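Local coordinates for BAR/IMD domain-containing adapter protein 2-like 2 (Mus musculus, PDB 3OK8) that binds phosphoinositides, including PtdIns(4,5)P2, through its dimeric I-BAR (IMD) domain and induces planar or gently curved membrane structures, at residues R12-I17 with Q122-E127; K19-Q24 with Q115-S120; E136-E141 with R154-S159. All coordinates share one frame; numbering follows the deposited sequence. Where two conformers were deposited one is given.

Interaction 1 (R12-I17 with Q122-E127); sequences RSTMAI and QHYEIE
The Tyr-124 ring meets Thr-14 with one face and Met-15 with its edge. This is the tight part of the contact. Tyr-124 CG stands anti to the backbone N (chi1 165°), and the ring reaches across to segment 12-17. The methyl CG2 of Thr-14 sits over one face, 3.9 Å from the ring centroid and 17° off the ring normal. This is a CH-pi contact. Met-15 comes at the edge instead. Its chain bends at chi2 and chi3, and its methyl lies in the ring plane, with CE 3.2 Å from Tyr-124 CD1. That distance is very short for two carbons. Face and edge of one ring are thus each met by a different side chain.

A bound water sits at the hydroxyl end. It lies 2.8 Å from Tyr-124 OH and also close to Thr-14 OG1. The second leg is too short to be trusted. Thr-14 OG1 also bonds to Phe-10 O, one turn back in its own helix. The looser side is at Glu-125, where CB stands 3.9 Å from Met-15 CE. Glu-125 is partly exposed, and its carboxylate makes no bond to segment 12-17. An alanine in place of Tyr-124 would probably leave the Thr-14 and Met-15 methyls without their shared ring and the water without one of its anchors.

The two helix segments run nearly antiparallel, at 162°, with axes 11.3 Å apart. Helix 153-217 packs against both: Lys-175 touches Thr-14, and Ser-174 touches Tyr-124. The contact is therefore buried within the three-helix bundle.

Interaction 2 (K19-Q24 with Q115-S120); sequences KSIMEQ and QFIKDS
Ile-117 is the apolar centre of this contact, wedged against Ile-21 and Met-22. Ile-21 lies crosswise to Ile-117, with Ile-21 CG2 3.8 Å from Ile-117 CG1. Met-22 runs alongside Ile-117 in the opposite sense. Met-22 CG lies only 3.2 Å from Ile-117 CG2, tighter than normal carbon packing. Ile-117 also has a chi1 of -111°, away from any staggered position. Both features may reflect strain or the limits of the model. The sulfur follows the same branch, with Met-22 SD 3.7 Å from Ile-117 CG2.

A second kind of contact is methyl against aliphatic chain. Met-22 bends at chi3 (74°) and turns CE onto Lys-118, 3.5 Å from its CG. The lysine then leads its ammonium away from segment 19-24.

Polar bonds lie around this apolar patch. Lys-118 NZ bonds to Gln-122 OE1 in its own helix and makes a long pair with Asp-119. Ser-120 OG bonds to Tyr-18 OH, which ties the two helices together just beside the patch.

Helix 153-217 adds Glu-181 and Arg-185 against Ile-117, and Gln-24 packs on Gln-63 of the second subunit. The segments run broadly antiparallel, at 146°. Long antiparallel helices with apolar faces turned inward and a third helix alongside are the three-helix bundle of the I-BAR (IMD) domain, which pairs into an antiparallel dimer.

Interaction 3 (E136-E141 with R154-S159); sequences EKCMSE and REMKES
Met-156 reaches Cys-138 and Glu-141 through a chain with one bend. CG lies anti to the backbone N (chi1 -167°). The chain then turns at chi2 (61°) and runs straight through the sulfur (chi3 -179°). The terminal methyl is carried to the opposite helix, and all the close contacts of the pair fall on it.

The methyl CE rests beside Cys-138. It is 3.7 Å from Cys-138 CB and also 3.7 Å from Cys-138 SG, so it touches both atoms of that short side chain. It also comes 3.2 Å from Cys-138 O, close to the backbone of helix 71-147. Glu-141 stands one turn further on and lies nearly square to the methionine chain. Its CG is 3.9 Å from Met-156 CE. The still shorter approach of Glu-141 CB is doubtful in the model.

Neighbouring residues widen the seam. Met-156 also touches Leu-142 and Met-145 of helix 71-147, while Cys-138 packs on Val-160 and Leu-163 of helix 153-217. These contacts join the last part of one helix to the first part of the next, close to the turn between them at one end of the elongated domain.

Cys-138 and Met-156 are partly exposed and Glu-141 is exposed. The chemistry is that of a sulfur-borne methyl against a thiol, aliphatic carbon and a backbone carbonyl oxygen. Dispersion and the fit of a flexible thioether, rather than charge, therefore seem to hold this surface contact.

How the interactions relate
The chain starts with helix 5-66, which carries 12-17 and then 19-24. It turns back at the far end into helix 71-147. On the way back 115-120 meets 19-24 first, closing interaction 2. Then 122-127 meets 12-17, closing interaction 1. The inner loop is nested in the outer one, and the two contacts lie on adjoining parts of one helix pair, centres about 10 Å apart. Interaction 3 follows in series. It closes the short turn from helix 71-147 into helix 153-217, and its centre lies about 25 Å from that of interaction 1. Helix 71-147 is common to all three, so together they tie it to both other helices of the bundle.

Interaction 1 (R12-I17 with Q122-E127)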
ATOM      1  N   ARG A  12      37.118  18.801 -22.658  1.00 52.89           N
ATOM      2  CA  ARG A  12      35.873  19.404 -22.184  1.00 50.13           C
ATOM      3  C   ARG A  12      34.744  18.381 -22.070  1.00 46.91           C
ATOM      4  O   ARG A  12      33.978  18.402 -21.112  1.00 39.78           O
ATOM      5  CB  ARG A  12      35.450  20.567 -23.089  1.00 51.30           C
ATOM      6  CG  ARG A  12      36.135  21.890 -22.763  1.00 67.46           C
ATOM      7  CD  ARG A  12      36.251  22.818 -23.977  1.00 72.62           C
ATOM      8  NE  ARG A  12      35.276  22.518 -25.024  1.00 82.50           N
ATOM      9  CZ  ARG A  12      35.573  22.358 -26.314  1.00 87.88           C
ATOM     10  NH1 ARG A  12      36.828  22.488 -26.742  1.00 93.09           N
ATOM     11  NH2 ARG A  12      34.608  22.082 -27.184  1.00 84.84           N
ATOM     12  N   SER A  13      34.651  17.490 -23.054  1.00 44.96           N
ATOM     13  CA  SER A  13      33.607  16.473 -23.094  1.00 50.56           C
ATOM     14  C   SER A  13      33.750  15.465 -21.965  1.00 53.60           C
ATOM     15  O   SER A  13      32.762  15.035 -21.377  1.00 50.32           O
ATOM     16  CB  SER A  13      33.618  15.747 -24.435  1.00 49.42           C
ATOM     17  OG  SER A  13      32.792  16.416 -25.371  1.00 59.93           O
ATOM     18  N   THR A  14      34.987  15.084 -21.674  1.00 48.05           N
ATOM     19  CA  THR A  14      35.271  14.169 -20.577  1.00 51.08           C
ATOM     20  C   THR A  14      34.974  14.827 -19.231  1.00 53.00           C
ATOM     21  O   THR A  14      34.553  14.167 -18.277  1.00 42.17           O
ATOM     22  CB  THR A  14      36.738  13.718 -20.600  1.00 49.66           C
ATOM     23  OG1 THR A  14      37.043  13.147 -21.878  1.00 51.29           O
ATOM     24  CG2 THR A  14      36.994  12.691 -19.512  1.00 42.24           C
ATOM     25  N   MET A  15      35.197  16.133 -19.165  1.00 49.82           N
ATOM     26  CA  MET A  15      34.989  16.893 -17.943  1.00 45.16           C
ATOM     27  C   MET A  15      33.505  17.093 -17.663  1.00 49.45           C
ATOM     28  O   MET A  15      33.078  17.073 -16.515  1.00 54.10           O
ATOM     29  CB  MET A  15      35.711  18.236 -18.032  1.00 49.38           C
ATOM     30  CG  MET A  15      37.192  18.127 -17.713  1.00 47.55           C
ATOM     31  SD  MET A  15      37.443  17.850 -15.949  1.00 62.45           S
ATOM     32  CE  MET A  15      38.732  16.625 -15.976  1.00 28.94           C
ATOM     33  N   ALA A  16      32.730  17.271 -18.726  1.00 46.24           N
ATOM     34  CA  ALA A  16      31.285  17.405 -18.626  1.00 45.46           C
ATOM     35  C   ALA A  16      30.651  16.153 -18.019  1.00 49.46           C
ATOM     36  O   ALA A  16      29.612  16.228 -17.368  1.00 48.80           O
ATOM     37  CB  ALA A  16      30.698  17.671 -19.994  1.00 39.77           C
ATOM     38  N   ILE A  17      31.284  15.007 -18.247  1.00 42.28           N
ATOM     39  CA  ILE A  17      30.783  13.725 -17.777  1.00 35.16           C
ATOM     40  C   ILE A  17      31.086  13.483 -16.304  1.00 42.89           C
ATOM     41  O   ILE A  17      30.198  13.103 -15.539  1.00 44.54           O
ATOM     42  CB  ILE A  17      31.351  12.576 -18.596  1.00 33.71           C
ATOM     43  CG1 ILE A  17      30.763  12.607 -20.004  1.00 35.63           C
ATOM     44  CG2 ILE A  17      31.066  11.246 -17.895  1.00 27.85           C
ATOM     45  CD1 ILE A  17      31.377  11.586 -20.947  1.00 47.83           C
ATOM     46  N   GLN A 122      40.386  13.686 -11.007  1.00 51.27           N
ATOM     47  CA  GLN A 122      41.654  14.359 -10.713  1.00 47.56           C
ATOM     48  C   GLN A 122      42.809  13.703 -11.449  1.00 43.01           C
ATOM     49  O   GLN A 122      43.641  14.379 -12.049  1.00 43.94           O
ATOM     50  CB  GLN A 122      41.957  14.335  -9.215  1.00 55.79           C
ATOM     51  CG  GLN A 122      41.206  15.366  -8.387  1.00 75.12           C
ATOM     52  CD  GLN A 122      41.247  15.055  -6.896  1.00 89.74           C
ATOM     53  OE1 GLN A 122      40.532  15.670  -6.101  1.00 97.76           O
ATOM     54  NE2 GLN A 122      42.080  14.086  -6.513  1.00 92.54           N
ATOM     55  N   HIS A 123      42.869  12.378 -11.373  1.00 38.36           N
ATOM     56  CA  HIS A 123      43.883  11.612 -12.087  1.00 54.77           C
ATOM     57  C   HIS A 123      43.880  12.015 -13.556  1.00 54.40           C
ATOM     58  O   HIS A 123      44.926  12.295 -14.135  1.00 57.32           O
ATOM     59  CB  HIS A 123      43.606  10.115 -11.945  1.00 61.67           C
ATOM     60  CG  HIS A 123      44.653   9.238 -12.562  1.00 73.01           C
ATOM     61  ND1 HIS A 123      44.602   8.831 -13.879  1.00 76.89           N
ATOM     62  CD2 HIS A 123      45.766   8.672 -12.037  1.00 71.01           C
ATOM     63  CE1 HIS A 123      45.638   8.056 -14.140  1.00 72.79           C
ATOM     64  NE2 HIS A 123      46.360   7.941 -13.039  1.00 71.46           N
ATOM     65  N   TYR A 124      42.692  12.058 -14.148  1.00 45.06           N
ATOM     66  CA  TYR A 124      42.562  12.414 -15.548  1.00 41.28           C
ATOM     67  C   TYR A 124      43.037  13.828 -15.825  1.00 46.60           C
ATOM     68  O   TYR A 124      43.839  14.051 -16.723  1.00 49.99           O
ATOM     69  CB  TYR A 124      41.125  12.273 -16.022  1.00 36.27           C
ATOM     70  CG  TYR A 124      40.885  12.959 -17.344  1.00 51.62           C
ATOM     71  CD1 TYR A 124      40.213  14.172 -17.411  1.00 54.30           C
ATOM     72  CD2 TYR A 124      41.355  12.405 -18.525  1.00 55.39           C
ATOM     73  CE1 TYR A 124      40.003  14.804 -18.622  1.00 56.08           C
ATOM     74  CE2 TYR A 124      41.148  13.026 -19.736  1.00 56.39           C
ATOM     75  CZ  TYR A 124      40.477  14.225 -19.783  1.00 51.62           C
ATOM     76  OH  TYR A 124      40.279  14.838 -21.001  1.00 46.39           O
ATOM     77  N   GLU A 125      42.532  14.797 -15.071  1.00 45.89           N
ATOM     78  CA  GLU A 125      42.928  16.175 -15.318  1.00 51.82           C
ATOM     79  C   GLU A 125      44.449  16.354 -15.243  1.00 49.95           C
ATOM     80  O   GLU A 125      45.062  16.930 -16.142  1.00 47.20           O
ATOM     81  CB  GLU A 125      42.235  17.126 -14.353  1.00 55.32           C
ATOM     82  CG  GLU A 125      42.174  18.542 -14.884  1.00 69.00           C
ATOM     83  CD  GLU A 125      41.634  19.524 -13.872  1.00 77.42           C
ATOM     84  OE1 GLU A 125      40.753  19.138 -13.067  1.00 75.40           O
ATOM     85  OE2 GLU A 125      42.093  20.685 -13.888  1.00 77.65           O
ATOM     86  N   ILE A 126      45.047  15.848 -14.169  1.00 41.20           N
ATOM     87  CA  ILE A 126      46.473  16.000 -13.932  1.00 46.15           C
ATOM     88  C   ILE A 126      47.319  15.345 -15.020  1.00 52.81           C
ATOM     89  O   ILE A 126      48.360  15.872 -15.384  1.00 60.20           O
ATOM     90  CB  ILE A 126      46.883  15.449 -12.554  1.00 49.23           C
ATOM     91  CG1 ILE A 126      48.281  15.945 -12.177  1.00 61.38           C
ATOM     92  CG2 ILE A 126      46.835  13.934 -12.544  1.00 51.63           C
ATOM     93  CD1 ILE A 126      48.748  15.480 -10.810  1.00 65.27           C
ATOM     94  N   GLU A 127      46.883  14.205 -15.543  1.00 48.29           N
ATOM     95  CA  GLU A 127      47.653  13.554 -16.596  1.00 47.77           C
ATOM     96  C   GLU A 127      47.526  14.319 -17.897  1.00 46.73           C
ATOM     97  O   GLU A 127      48.472  14.381 -18.672  1.00 40.15           O
ATOM     98  CB  GLU A 127      47.244  12.097 -16.812  1.00 44.32           C
ATOM     99  CG  GLU A 127      48.058  11.435 -17.921  1.00 49.08           C
ATOM    100  CD  GLU A 127      47.884   9.926 -18.026  1.00 53.92           C
ATOM    101  OE1 GLU A 127      48.511   9.337 -18.931  1.00 52.22           O
ATOM    102  OE2 GLU A 127      47.132   9.325 -17.222  1.00 48.37           O
TER
HETATM  103  O   HOH W   1      39.291  12.789 -22.683  1.00 44.40           O

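Interaction 2 (K19-Q24 with Q115-S120)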
ATOM      1  N   LYS A  19      31.587  15.824 -14.306  1.00 57.79           N
ATOM      2  CA  LYS A  19      30.788  16.830 -13.620  1.00 50.91           C
ATOM      3  C   LYS A  19      29.309  16.457 -13.561  1.00 54.77           C
ATOM      4  O   LYS A  19      28.618  16.862 -12.633  1.00 47.61           O
ATOM      5  CB  LYS A  19      30.983  18.224 -14.214  1.00 50.30           C
ATOM      6  CG  LYS A  19      32.188  18.977 -13.640  1.00 65.30           C
ATOM      7  CD  LYS A  19      33.523  18.402 -14.144  1.00 62.95           C
ATOM      8  CE  LYS A  19      34.709  18.873 -13.310  1.00 55.28           C
ATOM      9  NZ  LYS A  19      35.021  20.317 -13.535  1.00 52.79           N
ATOM     10  N   SER A  20      28.826  15.690 -14.537  1.00 56.65           N
ATOM     11  CA  SER A  20      27.448  15.194 -14.479  1.00 53.87           C
ATOM     12  C   SER A  20      27.305  14.224 -13.320  1.00 49.03           C
ATOM     13  O   SER A  20      26.298  14.213 -12.613  1.00 42.43           O
ATOM     14  CB  SER A  20      27.057  14.480 -15.774  1.00 58.56           C
ATOM     15  OG  SER A  20      26.548  15.379 -16.736  1.00 64.26           O
ATOM     16  N   ILE A  21      28.321  13.391 -13.139  1.00 46.54           N
ATOM     17  CA  ILE A  21      28.299  12.393 -12.085  1.00 47.90           C
ATOM     18  C   ILE A  21      28.360  13.056 -10.708  1.00 47.84           C
ATOM     19  O   ILE A  21      27.624  12.694  -9.811  1.00 37.37           O
ATOM     20  CB  ILE A  21      29.464  11.383 -12.238  1.00 40.61           C
ATOM     21  CG1 ILE A  21      29.297  10.561 -13.521  1.00 34.77           C
ATOM     22  CG2 ILE A  21      29.574  10.482 -11.008  1.00 29.50           C
ATOM     23  CD1 ILE A  21      30.492   9.658 -13.827  1.00 34.29           C
ATOM     24  N   MET A  22      29.226  14.047 -10.560  1.00 43.71           N
ATOM     25  CA  MET A  22      29.544  14.576  -9.244  1.00 43.23           C
ATOM     26  C   MET A  22      28.515  15.559  -8.709  1.00 46.63           C
ATOM     27  O   MET A  22      28.331  15.670  -7.498  1.00 44.72           O
ATOM     28  CB  MET A  22      30.930  15.237  -9.266  1.00 46.13           C
ATOM     29  CG  MET A  22      32.082  14.249  -9.223  1.00 46.28           C
ATOM     30  SD  MET A  22      33.682  14.968  -9.648  1.00 66.94           S
ATOM     31  CE  MET A  22      34.022  15.905  -8.157  1.00 91.63           C
ATOM     32  N   GLU A  23      27.855  16.283  -9.604  1.00 44.94           N
ATOM     33  CA  GLU A  23      26.976  17.360  -9.180  1.00 49.29           C
ATOM     34  C   GLU A  23      25.606  17.266  -9.826  1.00 61.28           C
ATOM     35  O   GLU A  23      24.859  18.239  -9.888  1.00 69.86           O
ATOM     36  CB  GLU A  23      27.624  18.734  -9.398  1.00 51.01           C
ATOM     37  CG  GLU A  23      27.886  19.138 -10.827  1.00 65.20           C
ATOM     38  CD  GLU A  23      28.628  20.465 -10.911  1.00 77.38           C
ATOM     39  OE1 GLU A  23      29.829  20.460 -11.263  1.00 69.98           O
ATOM     40  OE2 GLU A  23      28.013  21.513 -10.605  1.00 83.63           O
ATOM     41  N   GLN A  24      25.279  16.071 -10.288  1.00 55.37           N
ATOM     42  CA  GLN A  24      23.965  15.809 -10.828  1.00 49.67           C
ATOM     43  C   GLN A  24      23.519  14.445 -10.342  1.00 46.86           C
ATOM     44  O   GLN A  24      22.546  14.332  -9.597  1.00 59.27           O
ATOM     45  CB  GLN A  24      24.007  15.873 -12.345  1.00 50.79           C
ATOM     46  CG  GLN A  24      22.657  15.863 -13.021  1.00 59.93           C
ATOM     47  CD  GLN A  24      22.675  16.657 -14.322  1.00 66.32           C
ATOM     48  OE1 GLN A  24      22.341  16.136 -15.391  1.00 68.63           O
ATOM     49  NE2 GLN A  24      23.074  17.926 -14.234  1.00 67.26           N
ATOM     50  N   GLN A 115      33.892  10.327  -3.754  1.00 48.93           N
ATOM     51  CA  GLN A 115      35.339  10.400  -3.641  1.00 47.53           C
ATOM     52  C   GLN A 115      36.070   9.567  -4.706  1.00 54.24           C
ATOM     53  O   GLN A 115      37.163   9.927  -5.150  1.00 54.99           O
ATOM     54  CB  GLN A 115      35.769   9.959  -2.244  1.00 50.06           C
ATOM     55  CG  GLN A 115      37.275   9.976  -2.013  1.00 59.54           C
ATOM     56  CD  GLN A 115      37.790  11.334  -1.563  1.00 66.49           C
ATOM     57  OE1 GLN A 115      38.999  11.551  -1.472  1.00 81.24           O
ATOM     58  NE2 GLN A 115      36.874  12.254  -1.275  1.00 59.50           N
ATOM     59  N   PHE A 116      35.467   8.459  -5.117  1.00 52.44           N
ATOM     60  CA  PHE A 116      36.062   7.609  -6.143  1.00 49.30           C
ATOM     61  C   PHE A 116      36.137   8.327  -7.478  1.00 48.25           C
ATOM     62  O   PHE A 116      37.198   8.398  -8.095  1.00 37.17           O
ATOM     63  CB  PHE A 116      35.255   6.328  -6.309  1.00 53.15           C
ATOM     64  CG  PHE A 116      35.623   5.528  -7.532  1.00 54.40           C
ATOM     65  CD1 PHE A 116      34.919   5.680  -8.718  1.00 51.05           C
ATOM     66  CD2 PHE A 116      36.663   4.615  -7.491  1.00 60.68           C
ATOM     67  CE1 PHE A 116      35.242   4.939  -9.839  1.00 54.26           C
ATOM     68  CE2 PHE A 116      36.999   3.871  -8.615  1.00 65.71           C
ATOM     69  CZ  PHE A 116      36.287   4.035  -9.790  1.00 63.23           C
ATOM     70  N   ILE A 117      34.993   8.835  -7.926  1.00 48.25           N
ATOM     71  CA  ILE A 117      34.914   9.601  -9.162  1.00 49.10           C
ATOM     72  C   ILE A 117      35.696  10.915  -9.072  1.00 47.39           C
ATOM     73  O   ILE A 117      36.143  11.441 -10.093  1.00 44.27           O
ATOM     74  CB  ILE A 117      33.450   9.882  -9.569  1.00 51.65           C
ATOM     75  CG1 ILE A 117      33.083   9.104 -10.833  1.00 55.51           C
ATOM     76  CG2 ILE A 117      33.262  11.340  -9.880  1.00 59.11           C
ATOM     77  CD1 ILE A 117      33.349   7.629 -10.757  1.00 57.90           C
ATOM     78  N   LYS A 118      35.862  11.432  -7.856  1.00 44.38           N
ATOM     79  CA  LYS A 118      36.623  12.656  -7.636  1.00 44.86           C
ATOM     80  C   LYS A 118      38.111  12.403  -7.892  1.00 47.14           C
ATOM     81  O   LYS A 118      38.786  13.214  -8.514  1.00 39.10           O
ATOM     82  CB  LYS A 118      36.419  13.167  -6.214  1.00 52.03           C
ATOM     83  CG  LYS A 118      36.534  14.673  -6.075  1.00 59.32           C
ATOM     84  CD  LYS A 118      36.308  15.133  -4.637  1.00 69.39           C
ATOM     85  CE  LYS A 118      37.620  15.474  -3.926  1.00 76.16           C
ATOM     86  NZ  LYS A 118      38.592  14.341  -3.892  1.00 79.73           N
ATOM     87  N   ASP A 119      38.613  11.274  -7.398  1.00 45.84           N
ATOM     88  CA  ASP A 119      39.990  10.858  -7.632  1.00 54.96           C
ATOM     89  C   ASP A 119      40.208  10.503  -9.096  1.00 51.60           C
ATOM     90  O   ASP A 119      41.243  10.806  -9.668  1.00 44.81           O
ATOM     91  CB  ASP A 119      40.340   9.653  -6.757  1.00 61.94           C
ATOM     92  CG  ASP A 119      40.449  10.010  -5.285  1.00 73.12           C
ATOM     93  OD1 ASP A 119      40.739  11.190  -4.975  1.00 82.48           O
ATOM     94  OD2 ASP A 119      40.254   9.108  -4.440  1.00 70.36           O
ATOM     95  N   SER A 120      39.228   9.834  -9.688  1.00 54.27           N
ATOM     96  CA  SER A 120      39.266   9.477 -11.098  1.00 47.62           C
ATOM     97  C   SER A 120      39.405  10.743 -11.940  1.00 46.72           C
ATOM     98  O   SER A 120      40.334  10.884 -12.742  1.00 36.42           O
ATOM     99  CB  SER A 120      37.984   8.712 -11.461  1.00 54.79           C
ATOM    100  OG  SER A 120      38.003   8.234 -12.792  1.00 61.89           O
TER

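Interaction 3 (E136-E141 with R154-S159)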
ATOM      1  N   GLU A 136      53.630  20.429 -25.798  1.00 67.58           N
ATOM      2  CA  GLU A 136      53.753  21.748 -26.413  1.00 68.97           C
ATOM      3  C   GLU A 136      55.143  22.332 -26.229  1.00 69.97           C
ATOM      4  O   GLU A 136      55.555  23.214 -26.979  1.00 66.09           O
ATOM      5  CB  GLU A 136      52.700  22.715 -25.863  1.00 73.47           C
ATOM      6  CG  GLU A 136      53.128  23.512 -24.636  1.00 80.89           C
ATOM      7  CD  GLU A 136      52.004  24.394 -24.101  1.00 92.29           C
ATOM      8  OE1 GLU A 136      51.025  24.636 -24.843  1.00 95.34           O
ATOM      9  OE2 GLU A 136      52.093  24.844 -22.934  1.00 95.00           O
ATOM     10  N   LYS A 137      55.866  21.845 -25.225  1.00 71.50           N
ATOM     11  CA  LYS A 137      57.220  22.321 -24.994  1.00 68.71           C
ATOM     12  C   LYS A 137      58.173  21.641 -25.961  1.00 58.97           C
ATOM     13  O   LYS A 137      59.099  22.266 -26.462  1.00 48.21           O
ATOM     14  CB  LYS A 137      57.664  22.071 -23.556  1.00 70.67           C
ATOM     15  CG  LYS A 137      58.713  20.985 -23.408  1.00 74.56           C
ATOM     16  CD  LYS A 137      59.381  21.103 -22.057  1.00 84.30           C
ATOM     17  CE  LYS A 137      59.818  22.540 -21.814  1.00 93.70           C
ATOM     18  NZ  LYS A 137      60.068  22.839 -20.376  1.00102.95           N
ATOM     19  N   CYS A 138      57.935  20.360 -26.219  1.00 57.81           N
ATOM     20  CA  CYS A 138      58.707  19.636 -27.213  1.00 60.27           C
ATOM     21  C   CYS A 138      58.493  20.260 -28.583  1.00 62.11           C
ATOM     22  O   CYS A 138      59.409  20.307 -29.398  1.00 58.29           O
ATOM     23  CB  CYS A 138      58.325  18.154 -27.243  1.00 61.81           C
ATOM     24  SG  CYS A 138      59.257  17.092 -26.105  1.00 88.70           S
ATOM     25  N   MET A 139      57.283  20.743 -28.838  1.00 58.35           N
ATOM     26  CA  MET A 139      57.006  21.386 -30.111  1.00 54.65           C
ATOM     27  C   MET A 139      57.911  22.589 -30.288  1.00 65.16           C
ATOM     28  O   MET A 139      58.430  22.822 -31.374  1.00 68.79           O
ATOM     29  CB  MET A 139      55.555  21.832 -30.203  1.00 54.16           C
ATOM     30  CG  MET A 139      54.554  20.706 -30.205  1.00 56.36           C
ATOM     31  SD  MET A 139      52.878  21.373 -30.188  1.00 87.23           S
ATOM     32  CE  MET A 139      52.680  21.796 -31.919  1.00 92.74           C
ATOM     33  N   SER A 140      58.096  23.350 -29.214  1.00 68.53           N
ATOM     34  CA  SER A 140      58.927  24.549 -29.257  1.00 67.24           C
ATOM     35  C   SER A 140      60.392  24.212 -29.478  1.00 68.09           C
ATOM     36  O   SER A 140      61.057  24.837 -30.298  1.00 66.73           O
ATOM     37  CB  SER A 140      58.753  25.378 -27.988  1.00 67.39           C
ATOM     38  OG  SER A 140      57.483  26.003 -27.986  1.00 63.22           O
ATOM     39  N   GLU A 141      60.895  23.227 -28.744  1.00 69.35           N
ATOM     40  CA  GLU A 141      62.228  22.710 -29.014  1.00 76.99           C
ATOM     41  C   GLU A 141      62.388  22.436 -30.504  1.00 76.73           C
ATOM     42  O   GLU A 141      63.318  22.937 -31.141  1.00 73.64           O
ATOM     43  CB  GLU A 141      62.491  21.439 -28.209  1.00 83.53           C
ATOM     44  CG  GLU A 141      63.555  21.585 -27.137  1.00 91.41           C
ATOM     45  CD  GLU A 141      64.942  21.819 -27.724  1.00 97.50           C
ATOM     46  OE1 GLU A 141      65.209  22.947 -28.197  1.00 94.75           O
ATOM     47  OE2 GLU A 141      65.766  20.877 -27.707  1.00 97.48           O
ATOM     48  N   ARG A 154      65.282  15.843 -36.690  1.00 89.59           N
ATOM     49  CA  ARG A 154      64.514  14.686 -37.147  1.00 90.95           C
ATOM     50  C   ARG A 154      64.140  13.741 -36.007  1.00 85.73           C
ATOM     51  O   ARG A 154      63.085  13.105 -36.040  1.00 90.47           O
ATOM     52  CB  ARG A 154      65.283  13.924 -38.231  1.00 95.17           C
ATOM     53  CG  ARG A 154      66.778  13.797 -37.963  1.00100.01           C
ATOM     54  CD  ARG A 154      67.100  12.733 -36.916  1.00102.05           C
ATOM     55  NE  ARG A 154      68.375  12.970 -36.239  1.00104.47           N
ATOM     56  CZ  ARG A 154      69.475  13.434 -36.828  1.00108.16           C
ATOM     57  NH1 ARG A 154      69.490  13.694 -38.129  1.00105.34           N
ATOM     58  NH2 ARG A 154      70.577  13.622 -36.113  1.00110.98           N
ATOM     59  N   GLU A 155      65.013  13.642 -35.010  1.00 81.46           N
ATOM     60  CA  GLU A 155      64.736  12.831 -33.832  1.00 84.56           C
ATOM     61  C   GLU A 155      63.750  13.575 -32.937  1.00 81.54           C
ATOM     62  O   GLU A 155      63.034  12.979 -32.127  1.00 66.48           O
ATOM     63  CB  GLU A 155      66.027  12.539 -33.065  1.00 89.43           C
ATOM     64  CG  GLU A 155      65.817  11.708 -31.808  1.00 98.24           C
ATOM     65  CD  GLU A 155      67.067  11.593 -30.956  1.00103.28           C
ATOM     66  OE1 GLU A 155      68.184  11.734 -31.506  1.00104.22           O
ATOM     67  OE2 GLU A 155      66.928  11.355 -29.735  1.00101.79           O
ATOM     68  N   MET A 156      63.723  14.895 -33.098  1.00 85.51           N
ATOM     69  CA  MET A 156      62.819  15.738 -32.336  1.00 81.16           C
ATOM     70  C   MET A 156      61.452  15.822 -33.002  1.00 72.34           C
ATOM     71  O   MET A 156      60.461  16.102 -32.338  1.00 65.41           O
ATOM     72  CB  MET A 156      63.402  17.142 -32.158  1.00 85.97           C
ATOM     73  CG  MET A 156      62.671  17.976 -31.111  1.00 89.43           C
ATOM     74  SD  MET A 156      62.752  17.192 -29.494  1.00102.82           S
ATOM     75  CE  MET A 156      61.820  18.337 -28.491  1.00 94.96           C
ATOM     76  N   LYS A 157      61.397  15.587 -34.311  1.00 65.61           N
ATOM     77  CA  LYS A 157      60.122  15.607 -35.016  1.00 59.42           C
ATOM     78  C   LYS A 157      59.335  14.340 -34.727  1.00 66.41           C
ATOM     79  O   LYS A 157      58.107  14.362 -34.690  1.00 71.12           O
ATOM     80  CB  LYS A 157      60.304  15.759 -36.524  1.00 53.37           C
ATOM     81  CG  LYS A 157      59.060  16.300 -37.212  1.00 55.87           C
ATOM     82  CD  LYS A 157      59.061  16.064 -38.712  1.00 63.33           C
ATOM     83  CE  LYS A 157      58.478  14.708 -39.060  1.00 73.23           C
ATOM     84  NZ  LYS A 157      58.039  14.632 -40.481  1.00 77.17           N
ATOM     85  N   GLU A 158      60.047  13.234 -34.536  1.00 68.20           N
ATOM     86  CA  GLU A 158      59.425  11.953 -34.217  0.50 66.47           C
ATOM     87  C   GLU A 158      59.079  11.843 -32.732  1.00 62.09           C
ATOM     88  O   GLU A 158      58.101  11.205 -32.360  1.00 71.35           O
ATOM     89  CB  GLU A 158      60.329  10.796 -34.661  0.50 66.96           C
ATOM     90  CG  GLU A 158      60.406   9.630 -33.686  0.50 64.26           C
ATOM     91  CD  GLU A 158      61.559   9.764 -32.712  0.50 58.67           C
ATOM     92  OE1 GLU A 158      61.561   9.057 -31.683  0.50 47.08           O
ATOM     93  OE2 GLU A 158      62.470  10.579 -32.978  0.50 60.31           O
ATOM     94  N   SER A 159      59.898  12.467 -31.892  1.00 60.71           N
ATOM     95  CA  SER A 159      59.663  12.506 -30.452  1.00 61.76           C
ATOM     96  C   SER A 159      58.379  13.290 -30.155  1.00 63.36           C
ATOM     97  O   SER A 159      57.630  12.976 -29.220  1.00 54.50           O
ATOM     98  CB  SER A 159      60.871  13.139 -29.746  1.00 60.75           C
ATOM     99  OG  SER A 159      60.664  13.285 -28.352  1.00 70.83           O
TER